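Local coordinates for protein phosphoglycerate kinase (Coxiella burnetii, PDB 4NG4) that catalyses the reversible transfer of a phosphate between 3-phosphoglyceroyl phosphate and ADP, yielding ATP and 3-phosphoglycerate in glycolysis, at residues N24-I29 and R64-S69; L33-K38 and A86-L91; A198-S203 and G226-T231. One frame throughout, in Å; residues are numbered along the deposited sequence.

Contact 1: N24-I29 and R64-S69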
loop_
_atom_site.group_PDB
_atom_site.type_symbol
_atom_site.label_atom_id
_atom_site.label_comp_id
_atom_site.label_asym_id
_atom_site.label_seq_id
_atom_site.Cartn_x
_atom_site.Cartn_y
_atom_site.Cartn_z
ATOM N N ASN A 24 8.088 32.246 5.361
ATOM C CA ASN A 24 9.406 32.684 4.880
ATOM C C ASN A 24 10.535 31.680 5.113
ATOM O O ASN A 24 11.712 32.022 4.986
ATOM C CB ASN A 24 9.778 34.042 5.503
ATOM C CG ASN A 24 10.467 34.963 4.526
ATOM O OD1 ASN A 24 11.647 34.799 4.216
ATOM N ND2 ASN A 24 9.728 35.945 4.034
ATOM N N LYS A 25 10.185 30.442 5.441
ATOM C CA LYS A 25 11.188 29.422 5.710
ATOM C C LYS A 25 11.512 28.639 4.442
ATOM O O LYS A 25 10.759 28.671 3.463
ATOM C CB LYS A 25 10.710 28.483 6.822
ATOM C CG LYS A 25 10.820 29.078 8.228
ATOM C CD LYS A 25 10.680 27.994 9.294
ATOM C CE LYS A 25 11.216 28.430 10.651
ATOM N NZ LYS A 25 11.437 27.237 11.525
ATOM N N ARG A 26 12.654 27.960 4.461
ATOM C CA ARG A 26 13.008 27.016 3.405
ATOM C C ARG A 26 12.425 25.673 3.786
ATOM O O ARG A 26 12.773 25.129 4.833
ATOM C CB ARG A 26 14.521 26.889 3.264
ATOM C CG ARG A 26 15.216 28.150 2.772
ATOM C CD ARG A 26 16.709 27.923 2.720
ATOM N NE ARG A 26 17.307 27.902 4.057
ATOM C CZ ARG A 26 18.383 27.192 4.411
ATOM N NH1 ARG A 26 19.007 26.396 3.542
ATOM N NH2 ARG A 26 18.838 27.268 5.658
ATOM N N VAL A 27 11.534 25.155 2.942
ATOM C CA VAL A 27 10.786 23.941 3.251
ATOM C C VAL A 27 11.035 22.906 2.188
ATOM O O VAL A 27 10.799 23.144 1.006
ATOM C CB VAL A 27 9.268 24.205 3.345
ATOM C CG1 VAL A 27 8.516 22.899 3.572
ATOM C CG2 VAL A 27 8.967 25.205 4.464
ATOM N N MET A 28 11.489 21.744 2.637
ATOM C CA MET A 28 11.850 20.643 1.765
ATOM C C MET A 28 10.780 19.553 1.895
ATOM O O MET A 28 10.684 18.889 2.931
ATOM C CB MET A 28 13.230 20.130 2.173
ATOM C CG MET A 28 14.044 19.537 1.047
ATOM S SD MET A 28 15.719 19.142 1.586
ATOM C CE MET A 28 16.653 19.816 0.211
ATOM N N ILE A 29 9.963 19.402 0.854
ATOM C CA ILE A 29 8.869 18.431 0.844
ATOM C C ILE A 29 9.228 17.214 -0.008
ATOM O O ILE A 29 9.369 17.327 -1.219
ATOM C CB ILE A 29 7.576 19.053 0.279
ATOM C CG1 ILE A 29 7.202 20.314 1.053
ATOM C CG2 ILE A 29 6.423 18.060 0.336
ATOM C CD1 ILE A 29 6.087 21.085 0.389
ATOM N N ARG A 64 9.329 28.962 1.222
ATOM C CA ARG A 64 10.247 28.855 0.099
ATOM C C ARG A 64 10.353 27.366 -0.180
ATOM O O ARG A 64 11.033 26.645 0.546
ATOM C CB ARG A 64 11.615 29.446 0.452
ATOM C CG ARG A 64 11.570 30.879 0.982
ATOM C CD ARG A 64 12.752 31.156 1.906
ATOM N NE ARG A 64 12.955 32.589 2.119
ATOM C CZ ARG A 64 13.737 33.374 1.380
ATOM N NH1 ARG A 64 14.432 32.887 0.355
ATOM N NH2 ARG A 64 13.824 34.664 1.669
ATOM N N VAL A 65 9.668 26.901 -1.222
ATOM C CA VAL A 65 9.410 25.457 -1.374
ATOM C C VAL A 65 10.385 24.708 -2.287
ATOM O O VAL A 65 10.532 25.046 -3.459
ATOM C CB VAL A 65 7.964 25.194 -1.874
ATOM C CG1 VAL A 65 7.845 23.798 -2.454
ATOM C CG2 VAL A 65 6.972 25.390 -0.743
ATOM N N MET A 66 11.028 23.685 -1.729
ATOM C CA MET A 66 11.856 22.759 -2.495
ATOM C C MET A 66 11.171 21.385 -2.562
ATOM O O MET A 66 11.092 20.675 -1.558
ATOM C CB MET A 66 13.227 22.612 -1.838
ATOM C CG MET A 66 14.106 23.838 -1.939
ATOM S SD MET A 66 15.541 23.762 -0.830
ATOM C CE MET A 66 14.785 24.285 0.702
ATOM N N ILE A 67 10.683 21.022 -3.744
ATOM C CA ILE A 67 9.943 19.775 -3.915
ATOM C C ILE A 67 10.886 18.633 -4.271
ATOM O O ILE A 67 11.574 18.683 -5.282
ATOM C CB ILE A 67 8.880 19.882 -5.019
ATOM C CG1 ILE A 67 7.934 21.066 -4.758
ATOM C CG2 ILE A 67 8.098 18.572 -5.105
ATOM C CD1 ILE A 67 7.053 21.407 -5.943
ATOM N N LEU A 68 10.877 17.587 -3.459
ATOM C CA LEU A 68 11.829 16.488 -3.589
ATOM C C LEU A 68 11.103 15.200 -4.023
ATOM O O LEU A 68 10.026 14.903 -3.517
ATOM C CB LEU A 68 12.528 16.296 -2.247
ATOM C CG LEU A 68 13.997 15.902 -2.256
ATOM C CD1 LEU A 68 14.888 16.922 -3.004
ATOM C CD2 LEU A 68 14.431 15.724 -0.814
ATOM N N SER A 69 11.660 14.468 -4.981
ATOM C CA SER A 69 11.034 13.221 -5.433
ATOM C C SER A 69 11.975 12.263 -6.152
ATOM O O SER A 69 13.061 12.635 -6.590
ATOM C CB SER A 69 9.840 13.480 -6.354
ATOM O OG SER A 69 9.096 12.286 -6.537
#

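Contact 2: L33-K38 and A86-L91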
loop_
_atom_site.group_PDB
_atom_site.type_symbol
_atom_site.label_atom_id
_atom_site.label_comp_id
_atom_site.label_asym_id
_atom_site.label_seq_id
_atom_site.Cartn_x
_atom_site.Cartn_y
_atom_site.Cartn_z
ATOM N N LEU A 33 6.256 11.620 -6.695
ATOM C CA LEU A 33 5.856 12.093 -8.026
ATOM C C LEU A 33 6.345 11.121 -9.112
ATOM O O LEU A 33 6.487 11.510 -10.259
ATOM C CB LEU A 33 6.447 13.492 -8.263
ATOM C CG LEU A 33 6.315 14.463 -7.078
ATOM C CD1 LEU A 33 6.798 15.869 -7.463
ATOM C CD2 LEU A 33 4.882 14.508 -6.546
ATOM N N ASN A 34 6.577 9.864 -8.718
ATOM C CA ASN A 34 7.143 8.792 -9.567
ATOM C C ASN A 34 6.114 8.286 -10.574
ATOM O O ASN A 34 5.596 7.192 -10.445
ATOM C CB ASN A 34 7.636 7.633 -8.660
ATOM C CG ASN A 34 8.284 6.503 -9.423
ATOM O OD1 ASN A 34 8.907 6.703 -10.443
ATOM N ND2 ASN A 34 8.146 5.302 -8.910
ATOM N N VAL A 35 5.840 9.098 -11.577
ATOM C CA VAL A 35 4.763 8.834 -12.516
ATOM C C VAL A 35 5.203 7.897 -13.641
ATOM O O VAL A 35 6.368 7.883 -14.005
ATOM C CB VAL A 35 4.225 10.153 -13.125
ATOM C CG1 VAL A 35 3.661 11.053 -12.028
ATOM C CG2 VAL A 35 5.319 10.865 -13.897
ATOM N N PRO A 36 4.262 7.111 -14.200
ATOM C CA PRO A 36 4.507 6.336 -15.435
ATOM C C PRO A 36 4.829 7.227 -16.645
ATOM O O PRO A 36 4.366 8.365 -16.702
ATOM C CB PRO A 36 3.179 5.607 -15.665
ATOM C CG PRO A 36 2.484 5.631 -14.362
ATOM C CD PRO A 36 2.912 6.873 -13.662
ATOM N N MET A 37 5.620 6.720 -17.592
ATOM C CA MET A 37 6.013 7.499 -18.773
ATOM C C MET A 37 6.191 6.638 -20.024
ATOM O O MET A 37 6.666 5.516 -19.951
ATOM C CB MET A 37 7.318 8.266 -18.505
ATOM C CG MET A 37 7.205 9.345 -17.423
ATOM S SD MET A 37 8.547 10.544 -17.428
ATOM C CE MET A 37 8.181 11.476 -15.957
ATOM N N LYS A 38 5.806 7.186 -21.172
ATOM C CA LYS A 38 5.983 6.524 -22.463
ATOM C C LYS A 38 6.755 7.445 -23.378
ATOM O O LYS A 38 6.271 8.532 -23.714
ATOM C CB LYS A 38 4.631 6.204 -23.121
ATOM C CG LYS A 38 4.052 4.848 -22.746
ATOM C CD LYS A 38 2.616 4.684 -23.274
ATOM C CE LYS A 38 1.869 3.549 -22.561
ATOM N NZ LYS A 38 0.403 3.641 -22.775
ATOM N N ALA A 86 11.823 16.505 -15.411
ATOM C CA ALA A 86 11.486 17.641 -16.280
ATOM C C ALA A 86 9.999 17.675 -16.644
ATOM O O ALA A 86 9.337 18.676 -16.379
ATOM C CB ALA A 86 12.375 17.643 -17.563
ATOM N N PRO A 87 9.460 16.583 -17.237
ATOM C CA PRO A 87 8.026 16.565 -17.599
ATOM C C PRO A 87 7.095 16.820 -16.407
ATOM O O PRO A 87 6.035 17.425 -16.557
ATOM C CB PRO A 87 7.819 15.154 -18.172
ATOM C CG PRO A 87 9.176 14.716 -18.625
ATOM C CD PRO A 87 10.115 15.308 -17.603
ATOM N N VAL A 88 7.507 16.377 -15.230
ATOM C CA VAL A 88 6.769 16.670 -14.024
ATOM C C VAL A 88 6.794 18.170 -13.782
ATOM O O VAL A 88 5.750 18.770 -13.538
ATOM C CB VAL A 88 7.368 15.964 -12.803
ATOM C CG1 VAL A 88 6.509 16.243 -11.556
ATOM C CG2 VAL A 88 7.503 14.473 -13.074
ATOM N N ALA A 89 7.983 18.769 -13.880
ATOM C CA ALA A 89 8.189 20.198 -13.600
ATOM C C ALA A 89 7.328 21.103 -14.488
ATOM O O ALA A 89 6.872 22.179 -14.059
ATOM C CB ALA A 89 9.656 20.553 -13.753
ATOM N N ARG A 90 7.117 20.678 -15.729
ATOM C CA ARG A 90 6.211 21.388 -16.613
ATOM C C ARG A 90 4.778 21.166 -16.143
ATOM O O ARG A 90 3.979 22.099 -16.082
ATOM C CB ARG A 90 6.389 20.911 -18.058
ATOM C CG ARG A 90 7.688 21.401 -18.704
ATOM C CD ARG A 90 7.858 20.874 -20.129
ATOM N NE ARG A 90 8.212 19.454 -20.150
ATOM C CZ ARG A 90 8.385 18.731 -21.258
ATOM N NH1 ARG A 90 8.236 19.283 -22.466
ATOM N NH2 ARG A 90 8.707 17.446 -21.159
ATOM N N LEU A 91 4.463 19.921 -15.798
ATOM C CA LEU A 91 3.107 19.554 -15.404
ATOM C C LEU A 91 2.706 20.125 -14.034
ATOM O O LEU A 91 1.521 20.295 -13.765
ATOM C CB LEU A 91 2.954 18.027 -15.446
ATOM C CG LEU A 91 1.546 17.418 -15.546
ATOM C CD1 LEU A 91 0.955 17.195 -14.169
ATOM C CD2 LEU A 91 0.622 18.256 -16.413
#

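Contact 3: A198-S203 and G226-T231. With ADP (adenosine-5'-diphosphate), chain E.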
loop_
_atom_site.group_PDB
_atom_site.type_symbol
_atom_site.label_atom_id
_atom_site.label_comp_id
_atom_site.label_asym_id
_atom_site.label_seq_id
_atom_site.Cartn_x
_atom_site.Cartn_y
_atom_site.Cartn_z
ATOM N N ALA A 198 -10.678 -8.845 8.638
ATOM C CA ALA A 198 -9.554 -8.705 7.726
ATOM C C ALA A 198 -9.620 -9.816 6.704
ATOM O O ALA A 198 -9.534 -10.985 7.066
ATOM C CB ALA A 198 -8.255 -8.776 8.496
ATOM N N VAL A 199 -9.778 -9.452 5.436
ATOM C CA VAL A 199 -9.724 -10.399 4.311
ATOM C C VAL A 199 -8.336 -10.358 3.684
ATOM O O VAL A 199 -7.834 -9.288 3.360
ATOM C CB VAL A 199 -10.757 -10.015 3.235
ATOM C CG1 VAL A 199 -10.799 -11.034 2.123
ATOM C CG2 VAL A 199 -12.130 -9.832 3.880
ATOM N N VAL A 200 -7.715 -11.516 3.513
ATOM C CA VAL A 200 -6.332 -11.582 3.023
ATOM C C VAL A 200 -6.229 -12.670 1.953
ATOM O O VAL A 200 -6.407 -13.856 2.247
ATOM C CB VAL A 200 -5.352 -11.868 4.185
ATOM C CG1 VAL A 200 -3.944 -12.240 3.657
ATOM C CG2 VAL A 200 -5.315 -10.675 5.134
ATOM N N GLY A 201 -5.969 -12.249 0.717
ATOM C CA GLY A 201 -5.925 -13.144 -0.428
ATOM C C GLY A 201 -4.647 -12.974 -1.224
ATOM O O GLY A 201 -3.905 -12.011 -1.047
ATOM N N GLY A 202 -4.369 -13.930 -2.095
ATOM C CA GLY A 202 -3.137 -13.889 -2.847
ATOM C C GLY A 202 -2.608 -15.241 -3.244
ATOM O O GLY A 202 -3.197 -16.279 -2.918
ATOM N N SER A 203 -1.470 -15.212 -3.925
ATOM C CA SER A 203 -0.916 -16.403 -4.524
ATOM C C SER A 203 -0.248 -17.276 -3.461
ATOM O O SER A 203 -0.198 -18.495 -3.603
ATOM C CB SER A 203 0.093 -16.012 -5.615
ATOM O OG SER A 203 -0.182 -14.701 -6.146
ATOM N N GLY A 226 -7.747 -17.493 -2.068
ATOM C CA GLY A 226 -6.793 -17.929 -3.098
ATOM C C GLY A 226 -5.771 -18.961 -2.645
ATOM O O GLY A 226 -6.047 -19.808 -1.775
ATOM N N GLY A 227 -4.578 -18.876 -3.242
ATOM C CA GLY A 227 -3.435 -19.689 -2.852
ATOM C C GLY A 227 -3.383 -19.870 -1.353
ATOM O O GLY A 227 -3.317 -21.004 -0.861
ATOM N N ILE A 228 -3.429 -18.746 -0.632
ATOM C CA ILE A 228 -3.466 -18.747 0.840
ATOM C C ILE A 228 -4.516 -19.739 1.343
ATOM O O ILE A 228 -4.195 -20.669 2.073
ATOM C CB ILE A 228 -3.752 -17.314 1.433
ATOM C CG1 ILE A 228 -2.615 -16.336 1.091
ATOM C CG2 ILE A 228 -3.914 -17.354 2.945
ATOM C CD1 ILE A 228 -2.949 -14.890 1.381
ATOM N N ALA A 229 -5.765 -19.563 0.924
ATOM C CA ALA A 229 -6.841 -20.436 1.397
ATOM C C ALA A 229 -6.581 -21.872 0.980
ATOM O O ALA A 229 -6.763 -22.798 1.768
ATOM C CB ALA A 229 -8.200 -19.956 0.882
ATOM N N ASN A 230 -6.142 -22.056 -0.255
ATOM C CA ASN A 230 -5.810 -23.397 -0.729
ATOM C C ASN A 230 -4.722 -24.072 0.143
ATOM O O ASN A 230 -4.793 -25.262 0.428
ATOM C CB ASN A 230 -5.385 -23.380 -2.217
ATOM C CG ASN A 230 -6.484 -22.856 -3.157
ATOM O OD1 ASN A 230 -6.198 -22.325 -4.244
ATOM N ND2 ASN A 230 -7.727 -23.000 -2.750
ATOM N N THR A 231 -3.734 -23.300 0.577
ATOM C CA THR A 231 -2.727 -23.823 1.505
ATOM C C THR A 231 -3.361 -24.224 2.835
ATOM O O THR A 231 -3.039 -25.270 3.379
ATOM C CB THR A 231 -1.563 -22.808 1.786
ATOM O OG1 THR A 231 -0.941 -22.408 0.554
ATOM C CG2 THR A 231 -0.508 -23.431 2.672
HETATM P PB ADP E . -2.703 -8.078 -4.148
HETATM O O1B ADP E . -4.070 -7.548 -4.503
HETATM O O2B ADP E . -1.637 -7.716 -5.164
HETATM O O3B ADP E . -2.303 -7.850 -2.710
HETATM P PA ADP E . -1.719 -10.773 -4.158
HETATM O O1A ADP E . -0.435 -10.167 -4.671
HETATM O O2A ADP E . -1.711 -11.358 -2.770
HETATM O O3A ADP E . -2.914 -9.682 -4.235
HETATM O "O5'" ADP E . -2.128 -11.923 -5.225
HETATM C "C5'" ADP E . -3.300 -11.837 -6.046
HETATM C "C4'" ADP E . -3.080 -12.551 -7.373
HETATM O "O4'" ADP E . -3.061 -13.966 -7.155
HETATM C "C3'" ADP E . -4.189 -12.241 -8.381
HETATM O "O3'" ADP E . -3.651 -11.638 -9.567
HETATM C "C2'" ADP E . -4.873 -13.577 -8.653
HETATM O "O2'" ADP E . -5.112 -13.813 -10.043
HETATM C "C1'" ADP E . -3.943 -14.640 -8.065
HETATM N N9 ADP E . -4.717 -15.743 -7.409
HETATM C C8 ADP E . -5.573 -15.626 -6.365
HETATM N N7 ADP E . -6.102 -16.836 -6.048
HETATM C C5 ADP E . -5.586 -17.757 -6.887
HETATM C C6 ADP E . -5.715 -19.220 -7.098
HETATM N N6 ADP E . -6.530 -19.983 -6.328
HETATM N N1 ADP E . -4.977 -19.774 -8.096
HETATM C C2 ADP E . -4.151 -19.057 -8.895
HETATM N N3 ADP E . -3.993 -17.727 -8.757
HETATM C C4 ADP E . -4.669 -17.032 -7.791
#

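Contact 1: N24-I29 and R64-S69
V27 and M66 are linked by the backbone midway along two neighbouring parallel strands, 26-31 and 64-69, of the parallel sheet in the N-terminal half of phosphoglycerate kinase. The register pairs R26 with R64, V27 with V65, M28 with M66 and I29 with I67. The bonds run to and fro as parallel strands require: M66 N donates to V27 O (2.8 Å), I29 N to M66 O (3.0 Å) and L68 N to I29 O (2.7 Å).

M28 and M66 form the buried portion of one face, M66 SD lying 4.2 Å from M28 CE. M66 bends at its last torsion (chi3 -82°), turning CE back toward the open end, 3.7 Å from CB in the aliphatic base of R26. Methionine, flexible and unbranched, suits such a surface. On the other face I29 CD1 meets V65 CG1 at 4.3 Å, where branched residues pack beneath helix 46-60.

At the solvent end the ladder stays firm, R64 N donating to K25 O (2.7 Å); only the side-chain fringe is loose. R64 runs extended from CG to NE past N24, presenting NE weakly to N24 O (3.2 Å) and NE and NH2 weakly to OD1 of N24; the amide and guanidinium planes are 55° apart. Backbone bonds and buried apolar groups therefore carry this pairing; the weak, bent or long bonds to a poorly ordered N24 add little, consistent with a polar end that may be mobile.

Contact 2: L33-K38 and A86-L91
V88 of helix 86-94 faces L33, V35 and M37, and its two methyl branches divide the work between them. CG1 stands anti to the backbone N (chi1 -177°) and meets CD1 of L33 at 4.1 Å. CG2, anti to the carbonyl carbon, lies 4.3 Å from CG2 of V35 and 4.2 Å from CE of M37. A beta-branched residue suits this position, since one short side chain offers separate surfaces to partners spread along an irregular segment.

M37 bridges a longer gap, its CA being 9.4 Å from that of P87. Its chain runs out almost fully extended, with chi3 at -173°, so that the terminal methyl does all the touching: CE rests against V88 and also lies 4.3 Å from CB of P87. A long, flexible thioether is well fitted to such a reach. P87 belongs to the first turn of the helix, where the lack of an N-H costs no helical hydrogen bond, and its ring adds a rigid apolar surface.

L33 comes closer with its backbone, its side chain crossing that of V88 at about a right angle. L33 and N34 are predicted to bind substrate. The chain turns tightly here, with N34 at the centre of an inverse gamma turn, while L33 and V35 point toward the helix and N34 away from it. The contact itself is wholly one of dispersion and apolar burial.

Around it, L33 and V88 both rest on L119 of strand 117-120. L33 also touches A51, and V35 touches I48, both on helix 46-60. I42 of strand 41-42 packs against V35 and P87, so the contact joins helix 86-94 to the loop that follows strand 26-31 and to the hairpin of strands 37-38 and 41-42.

Contact 3: A198-S203 and G226-T231
G202 and I228 meet at the nucleotide end of a Rossmann-like domain, where strands 196-202 and 221-226, joined by helix 209-216 in a beta-alpha-beta crossover, lead to the ADP pocket. S203 OG donates to O4' of the ADP ribose at 3.1 Å.

G226 opens the second segment as the N-cap residue of helix 227-235. Its positive phi of 67° suits glycine, and with no side chain in the way its CA lies 3.2 Å from N7 of the adenine. G227 follows in the same close quarters, its CA-H directed at S203 O. Glycines let backbones and base meet here; the backbone angles of G202 themselves call for glycine, and a CB would run into the alpha phosphate.

I228 carries the apolar share. Its N makes a weak bond to G202 O (3.4 Å), and its side chain, with CG1 anti to the carbonyl carbon (chi1 -64°), brings CD1 to 3.6 Å from V200 CG1 and alongside the carbonyl carbon of G201. A branched aliphatic chain can fill this angle between strand and helix, which run at 97° to each other.

N230, one turn on from the cap, points OD1 to the adenine, 3.2 Å from N6. T231 closes the segment: its OG1, itself receiving E246 N, donates from above the carbonyl plane to G227 O at 3.1 Å, an oxygen that also accepts the helical bond from T231 N.

All three contacts are largely buried, but their chemistry differs. Contact 1 is regular strand pairing within the N-terminal sheet, with a partly exposed polar end; contact 2 is side-chain packing alone, between an irregular segment and a helix beside that sheet. These two touch: S69 OG probably bonds to L33 N, I67 packs on L33, and strands 26-31 and 64-69 are followed in the chain by strand 37-38 and helix 86-94. Contact 3 belongs to the other parallel sheet, its centre about 43 Å from that of contact 1 and 36 Å from that of contact 2. There glycine-rich backbone and ADP dominate, with one apolar pair, V200 and I228.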